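Local coordinates for protein ionotropic glutamate receptor bacterial homologue (Nostoc punctiforme, PDB 2PYY) that binds L-glutamate in the cleft of a bilobed ligand-binding core and probably couples that binding to opening of a bacterial glutamate receptor channel, at residues G102-I107 with P111-A116; V115-G120 with T125-H130; S121-Y126 with A154-A159. All coordinates share one frame; numbering follows the deposited sequence.

How the interactions relate
All three contacts lie in one lobe of the ligand-binding core and run from its far edge toward the bound glutamate. Interaction 1 is the outermost, at the surface, its centre about 22 Å from the centre of the chain, where the loop enters strand 114-118. Interaction 2 takes over on that strand, sharing Val115 and Ala116, and sets it against helix 122-129; its centre is about 13 Å from that of interaction 1. Interaction 3, centred about 5 Å from interaction 2, joins the start of the same helix to the neighbouring strand 154-158. The two are also tied by Thr117 OG1, 2.8 Å from Val156 O. Both reach the ligand, interaction 2 through Thr118 and interaction 3 through Thr122 and Asp158.

Interaction 1 of 3, residues G102-I107 with P111-A116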
ATOM      1  N   GLY B 102     -14.070  17.907  20.168  1.00 53.72           N
ATOM      2  CA  GLY B 102     -14.024  16.493  19.841  1.00 53.69           C
ATOM      3  C   GLY B 102     -13.019  15.740  20.693  1.00 53.81           C
ATOM      4  O   GLY B 102     -12.539  16.266  21.699  1.00 54.52           O
ATOM      5  N   ASP B 103     -12.701  14.510  20.295  1.00 52.88           N
ATOM      6  CA  ASP B 103     -11.746  13.687  21.029  1.00 51.64           C
ATOM      7  C   ASP B 103     -10.845  12.891  20.085  1.00 49.60           C
ATOM      8  O   ASP B 103     -10.166  11.946  20.495  1.00 49.48           O
ATOM      9  CB  ASP B 103     -12.481  12.729  21.973  1.00 53.77           C
ATOM     10  CG  ASP B 103     -13.267  11.665  21.233  1.00 55.01           C
ATOM     11  OD1 ASP B 103     -14.155  12.025  20.432  1.00 56.59           O
ATOM     12  OD2 ASP B 103     -12.995  10.468  21.457  1.00 55.88           O
ATOM     13  N   ILE B 104     -10.849  13.280  18.815  1.00 46.06           N
ATOM     14  CA  ILE B 104     -10.026  12.622  17.811  1.00 42.76           C
ATOM     15  C   ILE B 104      -9.127  13.666  17.165  1.00 40.30           C
ATOM     16  O   ILE B 104      -9.610  14.577  16.499  1.00 39.73           O
ATOM     17  CB  ILE B 104     -10.897  11.957  16.730  1.00 42.30           C
ATOM     18  CG1 ILE B 104     -11.847  10.958  17.394  1.00 41.30           C
ATOM     19  CG2 ILE B 104     -10.008  11.271  15.699  1.00 40.15           C
ATOM     20  CD1 ILE B 104     -12.769  10.244  16.437  1.00 42.76           C
ATOM     21  N   ARG B 105      -7.820  13.529  17.368  1.00 37.37           N
ATOM     22  CA  ARG B 105      -6.860  14.480  16.823  1.00 36.62           C
ATOM     23  C   ARG B 105      -5.719  13.803  16.090  1.00 35.74           C
ATOM     24  O   ARG B 105      -4.948  14.462  15.397  1.00 34.92           O
ATOM     25  CB  ARG B 105      -6.274  15.336  17.946  1.00 36.75           C
ATOM     26  CG  ARG B 105      -7.307  16.062  18.800  1.00 36.74           C
ATOM     27  CD  ARG B 105      -7.242  17.554  18.554  1.00 37.67           C
ATOM     28  NE  ARG B 105      -7.994  17.951  17.369  1.00 38.25           N
ATOM     29  CZ  ARG B 105      -7.709  19.018  16.629  1.00 36.57           C
ATOM     30  NH1 ARG B 105      -6.680  19.789  16.941  1.00 38.80           N
ATOM     31  NH2 ARG B 105      -8.467  19.329  15.590  1.00 39.55           N
ATOM     32  N   SER B 106      -5.594  12.491  16.257  1.00 34.74           N
ATOM     33  CA  SER B 106      -4.527  11.754  15.593  1.00 35.48           C
ATOM     34  C   SER B 106      -4.797  10.255  15.593  1.00 34.43           C
ATOM     35  O   SER B 106      -5.819   9.802  16.101  1.00 36.31           O
ATOM     36  CB  SER B 106      -3.185  12.033  16.281  1.00 35.76           C
ATOM     37  OG  SER B 106      -3.150  11.485  17.588  1.00 36.35           O
ATOM     38  N   ILE B 107      -3.867   9.496  15.024  1.00 34.67           N
ATOM     39  CA  ILE B 107      -3.986   8.043  14.948  1.00 34.64           C
ATOM     40  C   ILE B 107      -4.272   7.458  16.320  1.00 34.55           C
ATOM     41  O   ILE B 107      -5.098   6.554  16.467  1.00 34.02           O
ATOM     42  CB  ILE B 107      -2.693   7.413  14.450  1.00 36.10           C
ATOM     43  CG1 ILE B 107      -1.917   8.432  13.607  1.00 36.95           C
ATOM     44  CG2 ILE B 107      -3.010   6.162  13.655  1.00 34.36           C
ATOM     45  CD1 ILE B 107      -0.501   7.990  13.262  1.00 39.32           C
ATOM     46  N   PRO B 111      -8.202   3.943  17.743  1.00 35.24           N
ATOM     47  CA  PRO B 111      -8.557   2.677  18.394  1.00 36.18           C
ATOM     48  C   PRO B 111      -9.729   2.852  19.346  1.00 36.96           C
ATOM     49  O   PRO B 111      -9.702   3.717  20.218  1.00 38.48           O
ATOM     50  CB  PRO B 111      -7.269   2.293  19.115  1.00 37.07           C
ATOM     51  CG  PRO B 111      -6.222   2.824  18.198  1.00 36.27           C
ATOM     52  CD  PRO B 111      -6.753   4.190  17.848  1.00 35.03           C
ATOM     53  N   GLY B 112     -10.760   2.039  19.156  1.00 37.34           N
ATOM     54  CA  GLY B 112     -11.933   2.122  20.004  1.00 36.72           C
ATOM     55  C   GLY B 112     -12.990   2.999  19.376  1.00 37.21           C
ATOM     56  O   GLY B 112     -14.029   3.263  19.979  1.00 37.05           O
ATOM     57  N   LYS B 113     -12.719   3.460  18.159  1.00 37.71           N
ATOM     58  CA  LYS B 113     -13.650   4.310  17.413  1.00 36.86           C
ATOM     59  C   LYS B 113     -14.033   3.620  16.099  1.00 35.38           C
ATOM     60  O   LYS B 113     -13.490   2.570  15.761  1.00 35.07           O
ATOM     61  CB  LYS B 113     -12.989   5.654  17.088  1.00 38.75           C
ATOM     62  CG  LYS B 113     -12.541   6.453  18.295  1.00 42.93           C
ATOM     63  CD  LYS B 113     -13.726   6.950  19.107  1.00 44.71           C
ATOM     64  CE  LYS B 113     -13.261   7.768  20.297  1.00 46.27           C
ATOM     65  NZ  LYS B 113     -14.414   8.229  21.126  1.00 48.88           N
ATOM     66  N   VAL B 114     -14.962   4.231  15.369  1.00 32.91           N
ATOM     67  CA  VAL B 114     -15.433   3.723  14.079  1.00 31.82           C
ATOM     68  C   VAL B 114     -15.076   4.728  12.983  1.00 30.10           C
ATOM     69  O   VAL B 114     -15.550   5.865  12.996  1.00 30.48           O
ATOM     70  CB  VAL B 114     -16.964   3.532  14.064  1.00 31.67           C
ATOM     71  CG1 VAL B 114     -17.422   3.154  12.663  1.00 32.44           C
ATOM     72  CG2 VAL B 114     -17.367   2.446  15.063  1.00 32.19           C
ATOM     73  N   VAL B 115     -14.246   4.299  12.038  1.00 28.00           N
ATOM     74  CA  VAL B 115     -13.809   5.161  10.942  1.00 24.09           C
ATOM     75  C   VAL B 115     -14.356   4.716   9.585  1.00 21.93           C
ATOM     76  O   VAL B 115     -14.189   3.568   9.198  1.00 21.33           O
ATOM     77  CB  VAL B 115     -12.279   5.190  10.873  1.00 23.06           C
ATOM     78  CG1 VAL B 115     -11.827   6.078   9.726  1.00 20.38           C
ATOM     79  CG2 VAL B 115     -11.720   5.685  12.198  1.00 22.93           C
ATOM     80  N   ALA B 116     -15.002   5.633   8.870  1.00 21.65           N
ATOM     81  CA  ALA B 116     -15.567   5.330   7.560  1.00 21.43           C
ATOM     82  C   ALA B 116     -14.593   5.625   6.428  1.00 20.40           C
ATOM     83  O   ALA B 116     -13.791   6.558   6.503  1.00 18.26           O
ATOM     84  CB  ALA B 116     -16.841   6.119   7.352  1.00 21.69           C
TER
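Asp103 and Lys113 reach for each other from opposite directions and close a salt bridge, with Lys113 NZ 2.7 Å from Asp103 OD2. The ammonium group meets this oxygen on its syn side, only 16° out of the carboxylate plane, while Asp103 OD1 stays 3.9 Å from NZ, so a single oxygen does the gripping. The lysine chain bends once, at chi2 (-68°), and is extended from there on; this kink carries its outer methylenes along toward the aspartate. Asp103 holds CG between its own backbone N and carbonyl carbon (chi1 68°), which turns the carboxylate to face the amine. Beneath the ion pair the aliphatic part of the lysine lies against Ile104, whose CD1 comes 4.2 Å from Lys113 CG; the isoleucine is buried and also packs on Ala154. At the other end of the contact Pro111 CD abuts the carbonyl O of Ile107 at 3.2 Å, where the chain turns back. Asp153 flanks the lysine, and its OD1 is hydrogen-bonded to Val114 N. The contact is thus a surface salt bridge over a small apolar base, joining the loop after strand 86-94 to the entry of strand 114-118 in the periplasmic-binding-protein fold.

Interaction 2 of 3, residues V115-G120 with T125-H130. With GLU (glutamic acid), chain E.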
ATOM      1  N   VAL B 115     -14.246   4.299  12.038  1.00 28.00           N
ATOM      2  CA  VAL B 115     -13.809   5.161  10.942  1.00 24.09           C
ATOM      3  C   VAL B 115     -14.356   4.716   9.585  1.00 21.93           C
ATOM      4  O   VAL B 115     -14.189   3.568   9.198  1.00 21.33           O
ATOM      5  CB  VAL B 115     -12.279   5.190  10.873  1.00 23.06           C
ATOM      6  CG1 VAL B 115     -11.827   6.078   9.726  1.00 20.38           C
ATOM      7  CG2 VAL B 115     -11.720   5.685  12.198  1.00 22.93           C
ATOM      8  N   ALA B 116     -15.002   5.633   8.870  1.00 21.65           N
ATOM      9  CA  ALA B 116     -15.567   5.330   7.560  1.00 21.43           C
ATOM     10  C   ALA B 116     -14.593   5.625   6.428  1.00 20.40           C
ATOM     11  O   ALA B 116     -13.791   6.558   6.503  1.00 18.26           O
ATOM     12  CB  ALA B 116     -16.841   6.119   7.352  1.00 21.69           C
ATOM     13  N   THR B 117     -14.665   4.809   5.382  1.00 19.22           N
ATOM     14  CA  THR B 117     -13.823   4.973   4.209  1.00 17.41           C
ATOM     15  C   THR B 117     -14.393   4.077   3.108  1.00 17.89           C
ATOM     16  O   THR B 117     -15.364   3.343   3.331  1.00 18.09           O
ATOM     17  CB  THR B 117     -12.343   4.599   4.513  1.00 17.60           C
ATOM     18  OG1 THR B 117     -11.503   5.075   3.453  1.00 16.01           O
ATOM     19  CG2 THR B 117     -12.176   3.092   4.648  1.00 16.18           C
ATOM     20  N   THR B 118     -13.802   4.138   1.922  1.00 16.60           N
ATOM     21  CA  THR B 118     -14.284   3.323   0.813  1.00 15.68           C
ATOM     22  C   THR B 118     -13.831   1.872   0.927  1.00 15.05           C
ATOM     23  O   THR B 118     -12.735   1.583   1.398  1.00 12.54           O
ATOM     24  CB  THR B 118     -13.828   3.881  -0.564  1.00 15.04           C
ATOM     25  OG1 THR B 118     -12.402   3.920  -0.622  1.00 15.41           O
ATOM     26  CG2 THR B 118     -14.374   5.285  -0.782  1.00 12.29           C
ATOM     27  N   ALA B 119     -14.698   0.958   0.499  1.00 14.89           N
ATOM     28  CA  ALA B 119     -14.388  -0.460   0.529  1.00 12.96           C
ATOM     29  C   ALA B 119     -13.278  -0.705  -0.497  1.00 14.28           C
ATOM     30  O   ALA B 119     -13.304  -0.130  -1.588  1.00 12.44           O
ATOM     31  CB  ALA B 119     -15.646  -1.285   0.168  1.00 11.44           C
ATOM     32  N   GLY B 120     -12.312  -1.549  -0.138  1.00 13.37           N
ATOM     33  CA  GLY B 120     -11.212  -1.879  -1.033  1.00 15.44           C
ATOM     34  C   GLY B 120     -10.140  -0.811  -1.184  1.00 17.73           C
ATOM     35  O   GLY B 120      -9.336  -0.869  -2.113  1.00 17.86           O
ATOM     36  N   THR B 125      -7.590  -0.896   4.451  1.00 17.55           N
ATOM     37  CA  THR B 125      -6.522  -1.839   4.772  1.00 21.63           C
ATOM     38  C   THR B 125      -5.743  -1.335   5.996  1.00 22.92           C
ATOM     39  O   THR B 125      -5.562  -2.057   6.981  1.00 22.09           O
ATOM     40  CB  THR B 125      -5.551  -2.015   3.571  1.00 21.53           C
ATOM     41  OG1 THR B 125      -6.248  -2.652   2.499  1.00 25.49           O
ATOM     42  CG2 THR B 125      -4.347  -2.882   3.946  1.00 22.30           C
ATOM     43  N   TYR B 126      -5.298  -0.088   5.927  1.00 22.70           N
ATOM     44  CA  TYR B 126      -4.568   0.515   7.027  1.00 25.23           C
ATOM     45  C   TYR B 126      -5.366   0.419   8.339  1.00 25.35           C
ATOM     46  O   TYR B 126      -4.845  -0.020   9.372  1.00 24.86           O
ATOM     47  CB  TYR B 126      -4.246   1.973   6.694  1.00 26.17           C
ATOM     48  CG  TYR B 126      -3.618   2.752   7.827  1.00 29.71           C
ATOM     49  CD1 TYR B 126      -4.383   3.613   8.618  1.00 31.37           C
ATOM     50  CD2 TYR B 126      -2.251   2.660   8.083  1.00 31.29           C
ATOM     51  CE1 TYR B 126      -3.798   4.371   9.631  1.00 35.01           C
ATOM     52  CE2 TYR B 126      -1.660   3.410   9.091  1.00 34.54           C
ATOM     53  CZ  TYR B 126      -2.433   4.261   9.856  1.00 34.00           C
ATOM     54  OH  TYR B 126      -1.842   5.018  10.836  1.00 37.36           O
ATOM     55  N   LEU B 127      -6.634   0.811   8.295  1.00 24.78           N
ATOM     56  CA  LEU B 127      -7.466   0.752   9.485  1.00 24.98           C
ATOM     57  C   LEU B 127      -7.583  -0.662  10.050  1.00 25.75           C
ATOM     58  O   LEU B 127      -7.344  -0.876  11.239  1.00 24.04           O
ATOM     59  CB  LEU B 127      -8.858   1.308   9.189  1.00 23.55           C
ATOM     60  CG  LEU B 127      -8.893   2.788   8.815  1.00 23.42           C
ATOM     61  CD1 LEU B 127     -10.250   3.124   8.229  1.00 23.43           C
ATOM     62  CD2 LEU B 127      -8.598   3.661  10.033  1.00 22.54           C
ATOM     63  N   ARG B 128      -7.948  -1.624   9.203  1.00 26.41           N
ATOM     64  CA  ARG B 128      -8.100  -3.012   9.644  1.00 28.45           C
ATOM     65  C   ARG B 128      -6.821  -3.541  10.284  1.00 29.40           C
ATOM     66  O   ARG B 128      -6.845  -4.106  11.379  1.00 28.96           O
ATOM     67  CB  ARG B 128      -8.487  -3.925   8.471  1.00 28.54           C
ATOM     68  CG  ARG B 128      -9.804  -3.564   7.809  1.00 31.96           C
ATOM     69  CD  ARG B 128     -10.356  -4.718   6.988  1.00 32.27           C
ATOM     70  NE  ARG B 128      -9.441  -5.157   5.942  1.00 34.57           N
ATOM     71  CZ  ARG B 128      -9.256  -4.531   4.785  1.00 36.08           C
ATOM     72  NH1 ARG B 128      -9.933  -3.428   4.507  1.00 36.54           N
ATOM     73  NH2 ARG B 128      -8.377  -5.002   3.911  1.00 35.86           N
ATOM     74  N   GLU B 129      -5.704  -3.361   9.590  1.00 29.33           N
ATOM     75  CA  GLU B 129      -4.417  -3.819  10.085  1.00 30.63           C
ATOM     76  C   GLU B 129      -4.029  -3.182  11.417  1.00 30.61           C
ATOM     77  O   GLU B 129      -3.292  -3.781  12.200  1.00 31.19           O
ATOM     78  CB  GLU B 129      -3.337  -3.565   9.034  1.00 31.89           C
ATOM     79  CG  GLU B 129      -3.455  -4.477   7.820  1.00 32.88           C
ATOM     80  CD  GLU B 129      -2.472  -4.112   6.720  1.00 35.50           C
ATOM     81  OE1 GLU B 129      -2.319  -4.907   5.765  1.00 33.42           O
ATOM     82  OE2 GLU B 129      -1.859  -3.020   6.819  1.00 37.33           O
ATOM     83  N   HIS B 130      -4.531  -1.980  11.680  1.00 31.44           N
ATOM     84  CA  HIS B 130      -4.249  -1.304  12.940  1.00 32.79           C
ATOM     85  C   HIS B 130      -5.385  -1.552  13.922  1.00 32.18           C
ATOM     86  O   HIS B 130      -5.598  -0.785  14.857  1.00 31.28           O
ATOM     87  CB  HIS B 130      -4.067   0.195  12.720  1.00 35.11           C
ATOM     88  CG  HIS B 130      -2.803   0.538  11.999  1.00 38.30           C
ATOM     89  ND1 HIS B 130      -1.900   1.462  12.476  1.00 40.33           N
ATOM     90  CD2 HIS B 130      -2.272   0.047  10.854  1.00 39.32           C
ATOM     91  CE1 HIS B 130      -0.863   1.522  11.659  1.00 40.14           C
ATOM     92  NE2 HIS B 130      -1.064   0.673  10.667  1.00 39.59           N
TER
HETATM   93  N   GLU E2620      -5.732   5.843  -3.236  1.00 16.95           N
HETATM   94  CA  GLU E2620      -6.779   4.865  -2.820  1.00 17.76           C
HETATM   95  C   GLU E2620      -6.369   3.457  -3.243  1.00 17.99           C
HETATM   96  O   GLU E2620      -5.598   3.345  -4.219  1.00 17.78           O
HETATM   97  CB  GLU E2620      -8.118   5.217  -3.470  1.00 18.83           C
HETATM   98  CG  GLU E2620      -9.281   4.345  -3.008  1.00 17.19           C
HETATM   99  CD  GLU E2620     -10.567   4.613  -3.781  1.00 17.15           C
HETATM  100  OE1 GLU E2620     -11.631   4.119  -3.354  1.00 14.43           O
HETATM  101  OE2 GLU E2620     -10.507   5.311  -4.816  1.00 15.35           O
HETATM  102  OXT GLU E2620      -6.822   2.486  -2.604  1.00 18.44           O
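A single leucine carries nearly all of this contact: Leu127 meets both Val115 and Thr117, and no hydrogen bond crosses between the segments. It sits in the beta-alpha-beta unit of strand 114-118, helix 122-129 and strand 133-137, a building block of the periplasmic-binding-protein fold, and lays the helix on the sheet through buried side chains. Val115 and Leu127 cross at about a right angle. The CB-CG1 edge of Val115 lies across the two leucine methyls, CG1 3.7 Å from Leu127 CD1 and 4.0 Å from Leu127 CD2. Two residues along the strand, Thr117 approaches the same leucine tip to tip, its CG2 4.1 Å from Leu127 CD1. The threonine divides its two branches between different tasks: the methyl goes to the helix, while OG1 is hydrogen-bonded to Val156 O on the adjacent strand, which satisfies a buried hydroxyl. Leu127 also rests on Val156 and on Val134 of strand 133-137, so it bears on all three neighbouring strands. On the flank of the helix, Arg128 forms a salt bridge with Glu136 of strand 133-137 and packs on Ala119 of the second subunit, bringing this unit to the subunit interface. At the end of the strand the chain enters the glutamate pocket. There Thr118 holds OG1 between its backbone N and carbonyl carbon (chi1 60°), and this hydroxyl donates a hydrogen bond of 2.8 Å to OE1 of the ligand's side-chain carboxylate.

Interaction 3 of 3, residues S121-Y126 with A154-A159; sequences STAATY and AVVFDA. With GLU (glutamic acid), chain E.
Ala123 brings the first turn of helix 122-129 down onto strand 154-158: its CB lies 3.3 Å from the carbonyl O of Val156 and also touches Val156 CG1 and the edge of the Phe157 ring. The small methyl lets the two backbones approach closely, with Ala123 CA only 5.6 Å from Phe157 CA. Although the CB of Phe157 leaves its backbone away from the helix, the ring returns toward it. From CB the chain passes to CG, anti to the backbone N (chi1 -156°), and then to CD1, which meets Ala123 CB at 4.4 Å. Further out, CE1 packs against Thr118 OG1 as well as Ser121 CB and the ligand CG, and the tip atom CZ lies 3.9 Å from the ligand CD. The ligand OE1 sits at the ring edge, in its plane, whereas Asp158 OD1 lies over one face, offset toward the rim. Here the helix start and strand end form one lobe's part of the glutamate site, in the two-lobed periplasmic-binding-protein fold that ionotropic glutamate receptor ligand-binding cores share. Ser121 is the N-cap: its OG accepts from Ala124 N and is also hydrogen-bonded to Thr118 O. Next to it Thr122 N donates to the ligand OXT at 3.0 Å, which places the ligand's alpha-carboxylate where the helix dipole would probably favour it. From the strand, Asp158 OD2 accepts from the ligand N at 2.6 Å and is also bonded to Tyr186 OH. A water donates to Asp158 OD1 and to Thr122 OG1, and accepts from Ala123 N at 2.9 Å. With an alanine at this position of Asp158 the ligand's ammonium would probably lose its carboxylate mate, and the water one of the two acceptors it donates to.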
ATOM      1  N   SER B 121     -10.123   0.151  -0.264  1.00 16.18           N
ATOM      2  CA  SER B 121      -9.158   1.246  -0.292  1.00 17.76           C
ATOM      3  C   SER B 121      -7.931   0.987   0.580  1.00 17.37           C
ATOM      4  O   SER B 121      -7.967   0.169   1.514  1.00 17.19           O
ATOM      5  CB  SER B 121      -9.823   2.539   0.190  1.00 15.07           C
ATOM      6  OG  SER B 121     -10.198   2.400   1.550  1.00 16.17           O
ATOM      7  N   THR B 122      -6.837   1.681   0.280  1.00 15.17           N
ATOM      8  CA  THR B 122      -5.646   1.517   1.100  1.00 17.75           C
ATOM      9  C   THR B 122      -5.978   1.990   2.517  1.00 16.46           C
ATOM     10  O   THR B 122      -5.358   1.550   3.485  1.00 16.97           O
ATOM     11  CB  THR B 122      -4.441   2.318   0.546  1.00 18.24           C
ATOM     12  OG1 THR B 122      -4.783   3.706   0.448  1.00 19.62           O
ATOM     13  CG2 THR B 122      -4.040   1.791  -0.833  1.00 19.36           C
ATOM     14  N   ALA B 123      -6.975   2.863   2.643  1.00 15.99           N
ATOM     15  CA  ALA B 123      -7.367   3.360   3.962  1.00 16.51           C
ATOM     16  C   ALA B 123      -8.071   2.264   4.772  1.00 17.74           C
ATOM     17  O   ALA B 123      -7.857   2.138   5.979  1.00 18.60           O
ATOM     18  CB  ALA B 123      -8.283   4.593   3.817  1.00 15.02           C
ATOM     19  N   ALA B 124      -8.915   1.475   4.110  1.00 17.05           N
ATOM     20  CA  ALA B 124      -9.621   0.391   4.797  1.00 17.47           C
ATOM     21  C   ALA B 124      -8.595  -0.642   5.284  1.00 18.44           C
ATOM     22  O   ALA B 124      -8.728  -1.203   6.373  1.00 17.58           O
ATOM     23  CB  ALA B 124     -10.622  -0.272   3.853  1.00 17.08           C
ATOM     24  N   THR B 125      -7.590  -0.896   4.451  1.00 17.55           N
ATOM     25  CA  THR B 125      -6.522  -1.839   4.772  1.00 21.63           C
ATOM     26  C   THR B 125      -5.743  -1.335   5.996  1.00 22.92           C
ATOM     27  O   THR B 125      -5.562  -2.057   6.981  1.00 22.09           O
ATOM     28  CB  THR B 125      -5.551  -2.015   3.571  1.00 21.53           C
ATOM     29  OG1 THR B 125      -6.248  -2.652   2.499  1.00 25.49           O
ATOM     30  CG2 THR B 125      -4.347  -2.882   3.946  1.00 22.30           C
ATOM     31  N   TYR B 126      -5.298  -0.088   5.927  1.00 22.70           N
ATOM     32  CA  TYR B 126      -4.568   0.515   7.027  1.00 25.23           C
ATOM     33  C   TYR B 126      -5.366   0.419   8.339  1.00 25.35           C
ATOM     34  O   TYR B 126      -4.845  -0.020   9.372  1.00 24.86           O
ATOM     35  CB  TYR B 126      -4.246   1.973   6.694  1.00 26.17           C
ATOM     36  CG  TYR B 126      -3.618   2.752   7.827  1.00 29.71           C
ATOM     37  CD1 TYR B 126      -4.383   3.613   8.618  1.00 31.37           C
ATOM     38  CD2 TYR B 126      -2.251   2.660   8.083  1.00 31.29           C
ATOM     39  CE1 TYR B 126      -3.798   4.371   9.631  1.00 35.01           C
ATOM     40  CE2 TYR B 126      -1.660   3.410   9.091  1.00 34.54           C
ATOM     41  CZ  TYR B 126      -2.433   4.261   9.856  1.00 34.00           C
ATOM     42  OH  TYR B 126      -1.842   5.018  10.836  1.00 37.36           O
ATOM     43  N   ALA B 154     -15.159   9.310  12.608  1.00 29.60           N
ATOM     44  CA  ALA B 154     -14.203   9.977  11.744  1.00 29.18           C
ATOM     45  C   ALA B 154     -14.123   9.290  10.386  1.00 29.07           C
ATOM     46  O   ALA B 154     -14.733   8.245  10.162  1.00 27.75           O
ATOM     47  CB  ALA B 154     -12.827   9.971  12.392  1.00 29.18           C
ATOM     48  N   VAL B 155     -13.358   9.898   9.488  1.00 27.10           N
ATOM     49  CA  VAL B 155     -13.133   9.365   8.153  1.00 25.65           C
ATOM     50  C   VAL B 155     -11.632   9.419   7.867  1.00 24.26           C
ATOM     51  O   VAL B 155     -10.967  10.403   8.185  1.00 26.14           O
ATOM     52  CB  VAL B 155     -13.854  10.204   7.076  1.00 26.96           C
ATOM     53  CG1 VAL B 155     -13.450   9.733   5.691  1.00 26.90           C
ATOM     54  CG2 VAL B 155     -15.349  10.119   7.247  1.00 26.58           C
ATOM     55  N   VAL B 156     -11.099   8.354   7.287  1.00 21.14           N
ATOM     56  CA  VAL B 156      -9.691   8.301   6.917  1.00 20.21           C
ATOM     57  C   VAL B 156      -9.662   8.000   5.422  1.00 20.25           C
ATOM     58  O   VAL B 156     -10.190   6.987   4.972  1.00 14.18           O
ATOM     59  CB  VAL B 156      -8.928   7.190   7.666  1.00 20.17           C
ATOM     60  CG1 VAL B 156      -7.531   7.043   7.088  1.00 20.47           C
ATOM     61  CG2 VAL B 156      -8.840   7.531   9.151  1.00 22.46           C
ATOM     62  N   PHE B 157      -9.040   8.887   4.657  1.00 18.67           N
ATOM     63  CA  PHE B 157      -8.983   8.715   3.222  1.00 18.79           C
ATOM     64  C   PHE B 157      -7.821   9.524   2.654  1.00 18.95           C
ATOM     65  O   PHE B 157      -7.062  10.157   3.397  1.00 19.27           O
ATOM     66  CB  PHE B 157     -10.329   9.157   2.639  1.00 18.61           C
ATOM     67  CG  PHE B 157     -10.652   8.552   1.309  1.00 19.26           C
ATOM     68  CD1 PHE B 157     -10.438   7.207   1.071  1.00 18.05           C
ATOM     69  CD2 PHE B 157     -11.203   9.334   0.297  1.00 19.35           C
ATOM     70  CE1 PHE B 157     -10.773   6.636  -0.174  1.00 18.56           C
ATOM     71  CE2 PHE B 157     -11.542   8.781  -0.947  1.00 18.66           C
ATOM     72  CZ  PHE B 157     -11.327   7.432  -1.183  1.00 17.11           C
ATOM     73  N   ASP B 158      -7.672   9.495   1.339  1.00 16.69           N
ATOM     74  CA  ASP B 158      -6.587  10.224   0.679  1.00 16.55           C
ATOM     75  C   ASP B 158      -6.678  11.735   0.954  1.00 15.47           C
ATOM     76  O   ASP B 158      -7.703  12.370   0.687  1.00 14.63           O
ATOM     77  CB  ASP B 158      -6.638   9.915  -0.818  1.00 16.59           C
ATOM     78  CG  ASP B 158      -6.511   8.427  -1.093  1.00 17.21           C
ATOM     79  OD1 ASP B 158      -7.337   7.657  -0.577  1.00 18.97           O
ATOM     80  OD2 ASP B 158      -5.593   8.024  -1.813  1.00 19.46           O
ATOM     81  N   ALA B 159      -5.598  12.299   1.495  1.00 15.18           N
ATOM     82  CA  ALA B 159      -5.554  13.724   1.849  1.00 16.67           C
ATOM     83  C   ALA B 159      -6.049  14.690   0.769  1.00 16.61           C
ATOM     84  O   ALA B 159      -6.865  15.577   1.045  1.00 16.60           O
ATOM     85  CB  ALA B 159      -4.131  14.114   2.293  1.00 15.15           C
TER
HETATM   86  N   GLU E2620      -5.732   5.843  -3.236  1.00 16.95           N
HETATM   87  CA  GLU E2620      -6.779   4.865  -2.820  1.00 17.76           C
HETATM   88  C   GLU E2620      -6.369   3.457  -3.243  1.00 17.99           C
HETATM   89  O   GLU E2620      -5.598   3.345  -4.219  1.00 17.78           O
HETATM   90  CB  GLU E2620      -8.118   5.217  -3.470  1.00 18.83           C
HETATM   91  CG  GLU E2620      -9.281   4.345  -3.008  1.00 17.19           C
HETATM   92  CD  GLU E2620     -10.567   4.613  -3.781  1.00 17.15           C
HETATM   93  OE1 GLU E2620     -11.631   4.119  -3.354  1.00 14.43           O
HETATM   94  OE2 GLU E2620     -10.507   5.311  -4.816  1.00 15.35           O
HETATM   95  OXT GLU E2620      -6.822   2.486  -2.604  1.00 18.44           O
HETATM   96  O   HOH W   1      -7.250   4.970   0.605  1.00 23.47           O